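Local coordinates for Bcl-2-like protein FPV039 (PDB 5TZP), which inhibits host cell apoptosis by sequestering and inactivating several proapoptotic Bcl-2 proteins, BAX and BAK1 among them, on behalf of fowlpox virus, at residues T15-I18 against A19-M22; M22-N25 against Y26-Y30; D136-Y139 against W140-I143. One frame throughout, in Å; residues are numbered along the deposited sequence.

Contact 1: T15-I18 against A19-M22; sequences TYYI and ALNM
Y16 and Y17 both meet L20 here, four and three residues further along helix 14-32, the first helix of this all-helical Bcl-2 fold. The contact is local, made between successive turns of the same helix.

The apolar part centres on one methyl group. L20 carries its CG opposite the backbone N (chi1 176°), and with chi2 at 65° this turns CD2 toward both tyrosines. CD2 lies 3.8 Å from CE2 of Y16 and 3.9 Å from its OH. The other tyrosine is a little looser, with CE1 of Y17 4.1 Å from the same L20 CD2. In both pairs the side chains run alongside one another and point the same way, and the methyl approaches each ring obliquely. The tyrosines also meet each other: Y16 CD2 stands 3.7 Å above the plane of the Y17 ring, over its centre. Beyond the pair, Y16 packs on E120, T123 and D124 of helix 115-136, all three within the BH2 motif, whereas Y17 is exposed.

The polar part is backbone pairing, i to i+4. A19 N gives its hydrogen to T15 O at 3.0 Å, and N21 N gives its own to Y17 O at 2.9 Å. Between them, the bond from L20 N to Y16 O is 2.8 Å long and nearly straight (170°), with the donor in the carbonyl plane. Y16 is therefore joined to L20 twice, through the main chain and through the ring.

The next step is stretched: I18 O is 3.6 Å from M22 N, and this carbonyl accepts a hydrogen bond from the indole NE1 of W140.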
ATOM      1  N   THR A  15       5.959  -5.677 -15.960  1.00 19.96           N
ATOM      2  CA  THR A  15       6.304  -5.086 -14.680  1.00 17.76           C
ATOM      3  C   THR A  15       5.070  -4.463 -14.032  1.00 16.03           C
ATOM      4  O   THR A  15       4.825  -4.615 -12.837  1.00 15.07           O
ATOM      5  CB  THR A  15       7.433  -4.067 -14.855  1.00 21.45           C
ATOM      6  OG1 THR A  15       8.556  -4.725 -15.467  1.00 23.43           O
ATOM      7  CG2 THR A  15       7.809  -3.487 -13.479  1.00 21.67           C
ATOM      8  N   TYR A  16       4.297  -3.710 -14.831  1.00 17.31           N
ATOM      9  CA  TYR A  16       3.065  -3.133 -14.335  1.00 15.86           C
ATOM     10  C   TYR A  16       2.158  -4.177 -13.729  1.00 14.89           C
ATOM     11  O   TYR A  16       1.627  -3.977 -12.630  1.00 13.90           O
ATOM     12  CB  TYR A  16       2.357  -2.330 -15.449  1.00 17.83           C
ATOM     13  CG  TYR A  16       1.009  -1.787 -15.079  1.00 17.87           C
ATOM     14  CD1 TYR A  16       0.862  -0.523 -14.589  1.00 20.97           C
ATOM     15  CD2 TYR A  16      -0.158  -2.585 -15.284  1.00 22.94           C
ATOM     16  CE1 TYR A  16      -0.397  -0.082 -14.200  1.00 20.07           C
ATOM     17  CE2 TYR A  16      -1.403  -2.113 -15.010  1.00 21.48           C
ATOM     18  CZ  TYR A  16      -1.516  -0.878 -14.463  1.00 24.40           C
ATOM     19  OH  TYR A  16      -2.804  -0.393 -14.196  1.00 25.52           O
ATOM     20  N   TYR A  17       1.937  -5.313 -14.419  1.00 17.13           N
ATOM     21  CA  TYR A  17       1.049  -6.339 -13.876  1.00 15.15           C
ATOM     22  C   TYR A  17       1.634  -7.062 -12.706  1.00 14.96           C
ATOM     23  O   TYR A  17       0.896  -7.437 -11.821  1.00 15.16           O
ATOM     24  CB  TYR A  17       0.591  -7.289 -14.982  1.00 19.89           C
ATOM     25  CG  TYR A  17      -0.485  -6.547 -15.814  1.00 22.47           C
ATOM     26  CD1 TYR A  17      -1.754  -6.224 -15.291  1.00 22.37           C
ATOM     27  CD2 TYR A  17      -0.181  -6.089 -17.072  1.00 29.99           C
ATOM     28  CE1 TYR A  17      -2.679  -5.508 -16.059  1.00 28.07           C
ATOM     29  CE2 TYR A  17      -1.137  -5.374 -17.860  1.00 27.60           C
ATOM     30  CZ  TYR A  17      -2.363  -5.109 -17.324  1.00 26.37           C
ATOM     31  OH  TYR A  17      -3.265  -4.394 -18.137  1.00 36.64           O
ATOM     32  N   ILE A  18       2.959  -7.222 -12.650  1.00 14.02           N
ATOM     33  CA  ILE A  18       3.572  -7.822 -11.452  1.00 13.24           C
ATOM     34  C   ILE A  18       3.284  -6.964 -10.218  1.00 11.88           C
ATOM     35  O   ILE A  18       2.901  -7.453  -9.136  1.00 11.41           O
ATOM     36  CB  ILE A  18       5.072  -7.999 -11.663  1.00 14.13           C
ATOM     37  CG1 ILE A  18       5.355  -9.147 -12.669  1.00 15.76           C
ATOM     38  CG2 ILE A  18       5.741  -8.257 -10.337  1.00 14.92           C
ATOM     39  CD1 ILE A  18       6.723  -9.156 -13.222  1.00 18.76           C
ATOM     40  N   ALA A  19       3.377  -5.640 -10.383  1.00 12.70           N
ATOM     41  CA  ALA A  19       3.025  -4.741  -9.273  1.00 10.89           C
ATOM     42  C   ALA A  19       1.532  -4.769  -8.963  1.00 12.06           C
ATOM     43  O   ALA A  19       1.108  -4.951  -7.816  1.00 11.48           O
ATOM     44  CB  ALA A  19       3.471  -3.318  -9.592  1.00 12.91           C
ATOM     45  N   LEU A  20       0.713  -4.526  -9.991  1.00 12.35           N
ATOM     46  CA  LEU A  20      -0.731  -4.397  -9.791  1.00 12.78           C
ATOM     47  C   LEU A  20      -1.326  -5.653  -9.195  1.00 11.17           C
ATOM     48  O   LEU A  20      -2.143  -5.585  -8.312  1.00 11.86           O
ATOM     49  CB  LEU A  20      -1.398  -4.050 -11.119  1.00 13.69           C
ATOM     50  CG  LEU A  20      -2.937  -3.986 -11.049  1.00 13.43           C
ATOM     51  CD1 LEU A  20      -3.351  -2.840 -10.151  1.00 18.96           C
ATOM     52  CD2 LEU A  20      -3.537  -3.835 -12.416  1.00 22.43           C
ATOM     53  N   ASN A  21      -0.968  -6.822  -9.732  1.00 11.14           N
ATOM     54  CA  ASN A  21      -1.625  -8.060  -9.299  1.00 14.28           C
ATOM     55  C   ASN A  21      -1.375  -8.350  -7.816  1.00 11.11           C
ATOM     56  O   ASN A  21      -2.249  -8.840  -7.131  1.00 12.37           O
ATOM     57  CB  ASN A  21      -1.137  -9.208 -10.181  1.00 16.79           C
ATOM     58  CG  ASN A  21      -1.856 -10.479  -9.935  1.00 31.11           C
ATOM     59  OD1 ASN A  21      -1.274 -11.378  -9.362  1.00 28.09           O
ATOM     60  ND2 ASN A  21      -3.120 -10.573 -10.346  1.00 30.14           N
ATOM     61  N   MET A  22      -0.173  -8.048  -7.308  1.00 10.72           N
ATOM     62  CA  MET A  22       0.115  -8.217  -5.891  1.00 10.16           C
ATOM     63  C   MET A  22      -0.706  -7.272  -5.044  1.00 10.94           C
ATOM     64  O   MET A  22      -1.363  -7.676  -4.086  1.00 10.37           O
ATOM     65  CB  MET A  22       1.589  -7.936  -5.704  1.00 10.81           C
ATOM     66  CG  MET A  22       2.041  -8.116  -4.281  1.00 10.36           C
ATOM     67  SD  MET A  22       2.125  -9.837  -3.730  1.00 13.82           S
ATOM     68  CE  MET A  22       3.748 -10.333  -4.251  1.00 14.23           C
TER

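Contact 2: M22-N25 against Y26-Y30; sequences MIQN and YIIEY. With SO4 (sulfate ion), chain O.
Q24 lies obliquely over I28 and then runs on to hold a sulfate ion, probably picked up from the crystallisation liquor. Its chain is extended beyond CG, with chi2 at 166°, and this carries the amide away from the helix. NE2 reaches sulfate O3 at 2.6 Å, a short bond that is well bent (134° at the hydrogen). The same nitrogen also bonds D115 OD2, so the amide is held by the protein as well as by the anion. Closer to the backbone, the touch with I28 is apolar: Q24 CG sits 4.0 Å from I28 CD1.

One residue round, I23 and I27 run alongside each other, pointing the same way, and meet at I23 CG2 and I27 CD1, 4.0 Å apart. This is the buried side of helix 14-32 in the Bcl-2 fold. I23 and I27 both press on S119 of helix 115-136, while Y26 packs against I95 and A99 in the BH1 motif of helix 88-105.

Four i to i+4 backbone bonds run beneath these side chains. I28 N bonds Q24 O at 2.9 Å, the donor lying almost along the C=O axis. I28 CG1 also comes within 3.2 Å of that oxygen, its CG1 branch being turned opposite the carbonyl carbon (chi1 -70°). E29 N bonds N25 O at 2.9 Å. The side chains of N25 and E29 find their polar partners in other parts of the chain: N25 OD1 accepts from R36 NH2, and the E29 carboxylate pairs with K50 while also bonding Y46 OH.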
ATOM      1  N   MET A  22      -0.173  -8.048  -7.308  1.00 10.72           N
ATOM      2  CA  MET A  22       0.115  -8.217  -5.891  1.00 10.16           C
ATOM      3  C   MET A  22      -0.706  -7.272  -5.044  1.00 10.94           C
ATOM      4  O   MET A  22      -1.363  -7.676  -4.086  1.00 10.37           O
ATOM      5  CB  MET A  22       1.589  -7.936  -5.704  1.00 10.81           C
ATOM      6  CG  MET A  22       2.041  -8.116  -4.281  1.00 10.36           C
ATOM      7  SD  MET A  22       2.125  -9.837  -3.730  1.00 13.82           S
ATOM      8  CE  MET A  22       3.748 -10.333  -4.251  1.00 14.23           C
ATOM      9  N   ILE A  23      -0.695  -5.991  -5.393  1.00 10.05           N
ATOM     10  CA  ILE A  23      -1.397  -4.984  -4.606  1.00  9.82           C
ATOM     11  C   ILE A  23      -2.901  -5.251  -4.592  1.00  9.43           C
ATOM     12  O   ILE A  23      -3.556  -5.232  -3.533  1.00 10.60           O
ATOM     13  CB  ILE A  23      -1.090  -3.602  -5.186  1.00  9.77           C
ATOM     14  CG1 ILE A  23       0.388  -3.249  -5.008  1.00  8.92           C
ATOM     15  CG2 ILE A  23      -2.003  -2.554  -4.505  1.00 10.63           C
ATOM     16  CD1 ILE A  23       0.897  -2.127  -5.854  1.00 10.04           C
ATOM     17  N   GLN A  24      -3.483  -5.462  -5.768  1.00 10.12           N
ATOM     18  CA  GLN A  24      -4.937  -5.622  -5.861  1.00  9.88           C
ATOM     19  C   GLN A  24      -5.404  -6.894  -5.172  1.00 10.22           C
ATOM     20  O   GLN A  24      -6.398  -6.882  -4.441  1.00 10.76           O
ATOM     21  CB  GLN A  24      -5.384  -5.579  -7.310  1.00 11.04           C
ATOM     22  CG  GLN A  24      -6.900  -5.413  -7.444  1.00 12.41           C
ATOM     23  CD  GLN A  24      -7.381  -5.044  -8.791  1.00 16.79           C
ATOM     24  OE1 GLN A  24      -6.625  -5.039  -9.748  1.00 20.98           O
ATOM     25  NE2 GLN A  24      -8.661  -4.830  -8.926  1.00 17.41           N
ATOM     26  N   ASN A  25      -4.657  -8.011  -5.300  1.00 10.98           N
ATOM     27  CA  ASN A  25      -5.039  -9.224  -4.559  1.00 11.90           C
ATOM     28  C   ASN A  25      -4.987  -8.982  -3.056  1.00 10.70           C
ATOM     29  O   ASN A  25      -5.878  -9.469  -2.349  1.00 11.05           O
ATOM     30  CB  ASN A  25      -4.216 -10.415  -5.018  1.00 11.40           C
ATOM     31  CG  ASN A  25      -4.838 -11.039  -6.213  1.00 14.60           C
ATOM     32  OD1 ASN A  25      -5.891 -11.620  -6.117  1.00 14.66           O
ATOM     33  ND2 ASN A  25      -4.167 -10.950  -7.348  1.00 15.57           N
ATOM     34  N   TYR A  26      -3.975  -8.270  -2.526  1.00 10.18           N
ATOM     35  CA  TYR A  26      -3.942  -7.993  -1.089  1.00  9.73           C
ATOM     36  C   TYR A  26      -5.173  -7.185  -0.684  1.00  9.65           C
ATOM     37  O   TYR A  26      -5.843  -7.493   0.308  1.00  9.98           O
ATOM     38  CB  TYR A  26      -2.630  -7.322  -0.659  1.00 10.67           C
ATOM     39  CG  TYR A  26      -2.712  -6.947   0.795  1.00 10.07           C
ATOM     40  CD1 TYR A  26      -2.803  -7.914   1.756  1.00 12.15           C
ATOM     41  CD2 TYR A  26      -2.893  -5.661   1.162  1.00 12.84           C
ATOM     42  CE1 TYR A  26      -3.010  -7.585   3.122  1.00 11.73           C
ATOM     43  CE2 TYR A  26      -3.121  -5.344   2.505  1.00 11.00           C
ATOM     44  CZ  TYR A  26      -3.188  -6.297   3.414  1.00 11.00           C
ATOM     45  OH  TYR A  26      -3.465  -5.998   4.741  1.00 14.81           O
ATOM     46  N   ILE A  27      -5.506  -6.133  -1.438  1.00  8.66           N
ATOM     47  CA  ILE A  27      -6.635  -5.287  -1.058  1.00  9.58           C
ATOM     48  C   ILE A  27      -7.923  -6.105  -1.114  1.00 10.66           C
ATOM     49  O   ILE A  27      -8.793  -6.003  -0.228  1.00 10.45           O
ATOM     50  CB  ILE A  27      -6.684  -4.035  -1.933  1.00  9.46           C
ATOM     51  CG1 ILE A  27      -5.497  -3.146  -1.563  1.00 11.28           C
ATOM     52  CG2 ILE A  27      -7.984  -3.269  -1.699  1.00 12.96           C
ATOM     53  CD1 ILE A  27      -5.327  -1.900  -2.397  1.00 14.16           C
ATOM     54  N   ILE A  28      -8.073  -6.993  -2.101  1.00 10.78           N
ATOM     55  CA  ILE A  28      -9.233  -7.903  -2.137  1.00 10.77           C
ATOM     56  C   ILE A  28      -9.269  -8.790  -0.889  1.00 11.28           C
ATOM     57  O   ILE A  28     -10.336  -8.955  -0.284  1.00 11.95           O
ATOM     58  CB  ILE A  28      -9.193  -8.696  -3.443  1.00 12.37           C
ATOM     59  CG1 ILE A  28      -9.497  -7.765  -4.634  1.00 12.20           C
ATOM     60  CG2 ILE A  28     -10.242  -9.829  -3.351  1.00 13.01           C
ATOM     61  CD1 ILE A  28      -9.147  -8.410  -5.922  1.00 16.44           C
ATOM     62  N   GLU A  29      -8.144  -9.373  -0.512  1.00 10.46           N
ATOM     63  CA  GLU A  29      -8.118 -10.210   0.681  1.00 10.71           C
ATOM     64  C   GLU A  29      -8.526  -9.416   1.930  1.00 10.19           C
ATOM     65  O   GLU A  29      -9.319  -9.877   2.772  1.00 11.15           O
ATOM     66  CB  GLU A  29      -6.771 -10.904   0.859  1.00 10.84           C
ATOM     67  CG  GLU A  29      -6.731 -11.709   2.199  1.00 12.96           C
ATOM     68  CD  GLU A  29      -5.670 -12.712   2.320  1.00 13.07           C
ATOM     69  OE1 GLU A  29      -5.580 -13.272   3.432  1.00 14.70           O
ATOM     70  OE2 GLU A  29      -4.986 -13.092   1.341  1.00 14.85           O
ATOM     71  N   TYR A  30      -7.977  -8.226   2.078  1.00 10.73           N
ATOM     72  CA  TYR A  30      -8.260  -7.393   3.243  1.00 10.15           C
ATOM     73  C   TYR A  30      -9.748  -7.105   3.325  1.00 11.90           C
ATOM     74  O   TYR A  30     -10.346  -7.140   4.409  1.00 11.74           O
ATOM     75  CB  TYR A  30      -7.435  -6.122   3.151  1.00 11.23           C
ATOM     76  CG  TYR A  30      -7.654  -5.267   4.352  1.00 10.29           C
ATOM     77  CD1 TYR A  30      -6.969  -5.511   5.568  1.00 11.99           C
ATOM     78  CD2 TYR A  30      -8.554  -4.221   4.355  1.00 11.74           C
ATOM     79  CE1 TYR A  30      -7.288  -4.743   6.698  1.00 12.85           C
ATOM     80  CE2 TYR A  30      -8.819  -3.481   5.436  1.00 12.84           C
ATOM     81  CZ  TYR A  30      -8.251  -3.733   6.620  1.00 13.24           C
ATOM     82  OH  TYR A  30      -8.627  -2.928   7.699  1.00 14.87           O
TER
HETATM   83  S   SO4 O 213     -11.089  -3.738 -11.576  0.70 56.77           S
HETATM   84  O1  SO4 O 213     -12.239  -2.963 -11.048  0.70 39.81           O
HETATM   85  O2  SO4 O 213     -11.497  -4.520 -12.787  0.70 40.89           O
HETATM   86  O3  SO4 O 213     -10.705  -4.607 -10.480  0.70 42.01           O
HETATM   87  O4  SO4 O 213      -9.965  -2.857 -11.950  0.70 42.71           O

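Contact 3: D136-Y139 against W140-I143; sequences DQDY and WNGI
D138 and N141 meet across a tight local turn at the surface, where the chain leaves helix 115-136 and winds into a 3-10 segment. N141 N bonds D138 O at 3.0 Å, with the donor well above the carbonyl plane, 45° out of it. The two side chains cross, their carboxylate and amide planes 37° apart, and D138 OD2 comes 3.4 Å from N141 CB.

Two waters fasten the rest of the turn. One donates to Q137 O at 2.8 Å and to N141 OD1 at 3.0 Å. The other bridges Q137 OE1 and G142 O. The Q137 chain is folded back at chi2 (-62°), which brings OE1 to 3.4 Å from G142 CA, where no side chain stands in the way. That oxygen also accepts from W88 NE1 in the BH1 motif, so a surface glutamine is fixed from the protein side too.

W140 turns inward, its ring edge-to-face with F134, and I143 N bonds W140 O to continue the 3-10 winding. D138, with positive phi and two bonds closing back on the last helical turn, ends the helix in a Schellman motif.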
ATOM      1  N   ASP A 136      15.061  -3.697 -10.045  1.00 15.39           N
ATOM      2  CA  ASP A 136      16.348  -4.019  -9.424  1.00 16.56           C
ATOM      3  C   ASP A 136      16.216  -4.686  -8.060  1.00 15.77           C
ATOM      4  O   ASP A 136      17.137  -5.382  -7.603  1.00 17.34           O
ATOM      5  CB  ASP A 136      17.193  -2.745  -9.378  1.00 20.79           C
ATOM      6  CG  ASP A 136      18.523  -2.994  -8.814  1.00 31.82           C
ATOM      7  OD1 ASP A 136      19.309  -3.669  -9.531  1.00 28.03           O
ATOM      8  OD2 ASP A 136      18.692  -2.610  -7.637  1.00 27.76           O
ATOM      9  N   GLN A 137      15.093  -4.480  -7.386  1.00 14.23           N
ATOM     10  CA  GLN A 137      14.698  -5.175  -6.191  1.00 12.87           C
ATOM     11  C   GLN A 137      14.281  -6.607  -6.472  1.00 14.53           C
ATOM     12  O   GLN A 137      13.886  -7.333  -5.564  1.00 14.68           O
ATOM     13  CB  GLN A 137      13.559  -4.457  -5.496  1.00 13.90           C
ATOM     14  CG  GLN A 137      13.978  -3.131  -4.778  1.00 14.18           C
ATOM     15  CD  GLN A 137      14.963  -3.388  -3.691  1.00 14.34           C
ATOM     16  OE1 GLN A 137      14.660  -4.127  -2.758  1.00 13.07           O
ATOM     17  NE2 GLN A 137      16.121  -2.757  -3.758  1.00 19.28           N
ATOM     18  N   ASP A 138      14.355  -7.034  -7.735  1.00 13.84           N
ATOM     19  CA  ASP A 138      13.712  -8.297  -8.190  1.00 13.99           C
ATOM     20  C   ASP A 138      12.223  -8.289  -7.844  1.00 12.89           C
ATOM     21  O   ASP A 138      11.677  -9.218  -7.264  1.00 13.58           O
ATOM     22  CB  ASP A 138      14.435  -9.562  -7.669  1.00 13.67           C
ATOM     23  CG  ASP A 138      13.908 -10.846  -8.242  1.00 21.06           C
ATOM     24  OD1 ASP A 138      13.322 -10.852  -9.382  1.00 21.15           O
ATOM     25  OD2 ASP A 138      14.035 -11.849  -7.479  1.00 23.83           O
ATOM     26  N   TYR A 139      11.584  -7.167  -8.205  1.00 13.41           N
ATOM     27  CA  TYR A 139      10.156  -6.963  -8.026  1.00 11.12           C
ATOM     28  C   TYR A 139       9.863  -7.073  -6.536  1.00 10.88           C
ATOM     29  O   TYR A 139      10.488  -6.404  -5.700  1.00 13.24           O
ATOM     30  CB  TYR A 139       9.367  -7.918  -8.946  1.00 13.75           C
ATOM     31  CG  TYR A 139       9.843  -7.897 -10.357  1.00 15.76           C
ATOM     32  CD1 TYR A 139       9.436  -6.905 -11.238  1.00 15.83           C
ATOM     33  CD2 TYR A 139      10.810  -8.749 -10.768  1.00 17.74           C
ATOM     34  CE1 TYR A 139       9.892  -6.893 -12.557  1.00 17.57           C
ATOM     35  CE2 TYR A 139      11.282  -8.717 -12.068  1.00 19.65           C
ATOM     36  CZ  TYR A 139      10.822  -7.765 -12.928  1.00 20.45           C
ATOM     37  OH  TYR A 139      11.333  -7.827 -14.228  1.00 23.80           O
ATOM     38  N   TRP A 140       8.922  -7.912  -6.128  1.00 10.93           N
ATOM     39  CA  TRP A 140       8.502  -8.006  -4.729  1.00 10.90           C
ATOM     40  C   TRP A 140       9.522  -8.755  -3.877  1.00 10.58           C
ATOM     41  O   TRP A 140       9.429  -8.661  -2.661  1.00 10.65           O
ATOM     42  CB  TRP A 140       7.100  -8.626  -4.589  1.00 11.52           C
ATOM     43  CG  TRP A 140       6.051  -7.822  -5.274  1.00 10.97           C
ATOM     44  CD1 TRP A 140       5.578  -8.048  -6.521  1.00 10.98           C
ATOM     45  CD2 TRP A 140       5.432  -6.681  -4.736  1.00  9.88           C
ATOM     46  NE1 TRP A 140       4.620  -7.056  -6.783  1.00  9.82           N
ATOM     47  CE2 TRP A 140       4.539  -6.213  -5.713  1.00  9.38           C
ATOM     48  CE3 TRP A 140       5.528  -6.006  -3.519  1.00 11.45           C
ATOM     49  CZ2 TRP A 140       3.712  -5.086  -5.483  1.00  9.49           C
ATOM     50  CZ3 TRP A 140       4.706  -4.940  -3.274  1.00 10.42           C
ATOM     51  CH2 TRP A 140       3.845  -4.445  -4.281  1.00 10.34           C
ATOM     52  N   ASN A 141      10.529  -9.400  -4.478  1.00 11.93           N
ATOM     53  CA  ASN A 141      11.498 -10.126  -3.669  1.00  9.51           C
ATOM     54  C   ASN A 141      12.124  -9.221  -2.631  1.00  9.47           C
ATOM     55  O   ASN A 141      12.479  -9.682  -1.530  1.00 10.74           O
ATOM     56  CB  ASN A 141      12.558 -10.762  -4.595  1.00 10.46           C
ATOM     57  CG  ASN A 141      13.344 -11.778  -3.866  1.00 12.38           C
ATOM     58  OD1 ASN A 141      14.487 -11.496  -3.397  1.00 15.83           O
ATOM     59  ND2 ASN A 141      12.801 -12.932  -3.758  1.00 12.05           N
ATOM     60  N   GLY A 142      12.330  -7.936  -2.954  1.00 10.70           N
ATOM     61  CA  GLY A 142      13.013  -7.062  -2.014  1.00 12.13           C
ATOM     62  C   GLY A 142      12.267  -6.834  -0.712  1.00  9.71           C
ATOM     63  O   GLY A 142      12.900  -6.466   0.288  1.00 10.45           O
ATOM     64  N   ILE A 143      10.958  -7.120  -0.694  1.00  9.70           N
ATOM     65  CA  ILE A 143      10.171  -6.967   0.521  1.00  9.13           C
ATOM     66  C   ILE A 143      10.538  -8.014   1.555  1.00  9.15           C
ATOM     67  O   ILE A 143      10.187  -7.888   2.730  1.00  9.74           O
ATOM     68  CB  ILE A 143       8.682  -6.996   0.225  1.00  9.61           C
ATOM     69  CG1 ILE A 143       7.933  -6.185   1.292  1.00 10.58           C
ATOM     70  CG2 ILE A 143       8.153  -8.427   0.172  1.00 10.20           C
ATOM     71  CD1 ILE A 143       6.410  -6.024   0.935  1.00 11.41           C
TER
HETATM   72  O   HOH W   1      15.224  -5.010  -0.081  1.00 15.23           O
HETATM   73  O   HOH W   2      15.508  -8.730  -3.831  1.00 17.80           O

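Contacts 1 and 2 are consecutive turns of helix 14-32, their centres 11 Å apart, and they share M22. Contact 3 comes much later in the chain, yet its W140 joins all three. The indole NE1 lies 2.9 Å from I18 O of contact 1 and 3.3 Å from the CB of M22, and W140 CH2 lies 3.7 Å from I23 CG1 in contact 2. Y139 adds a looser touch, its CE1 3.9 Å from T15 OG1. The turn after helix 115-136 is thus pinned onto the first helix. The sulfate is bound by Q24 of contact 2, while the centres of contacts 2 and 3 are about 18 Å apart.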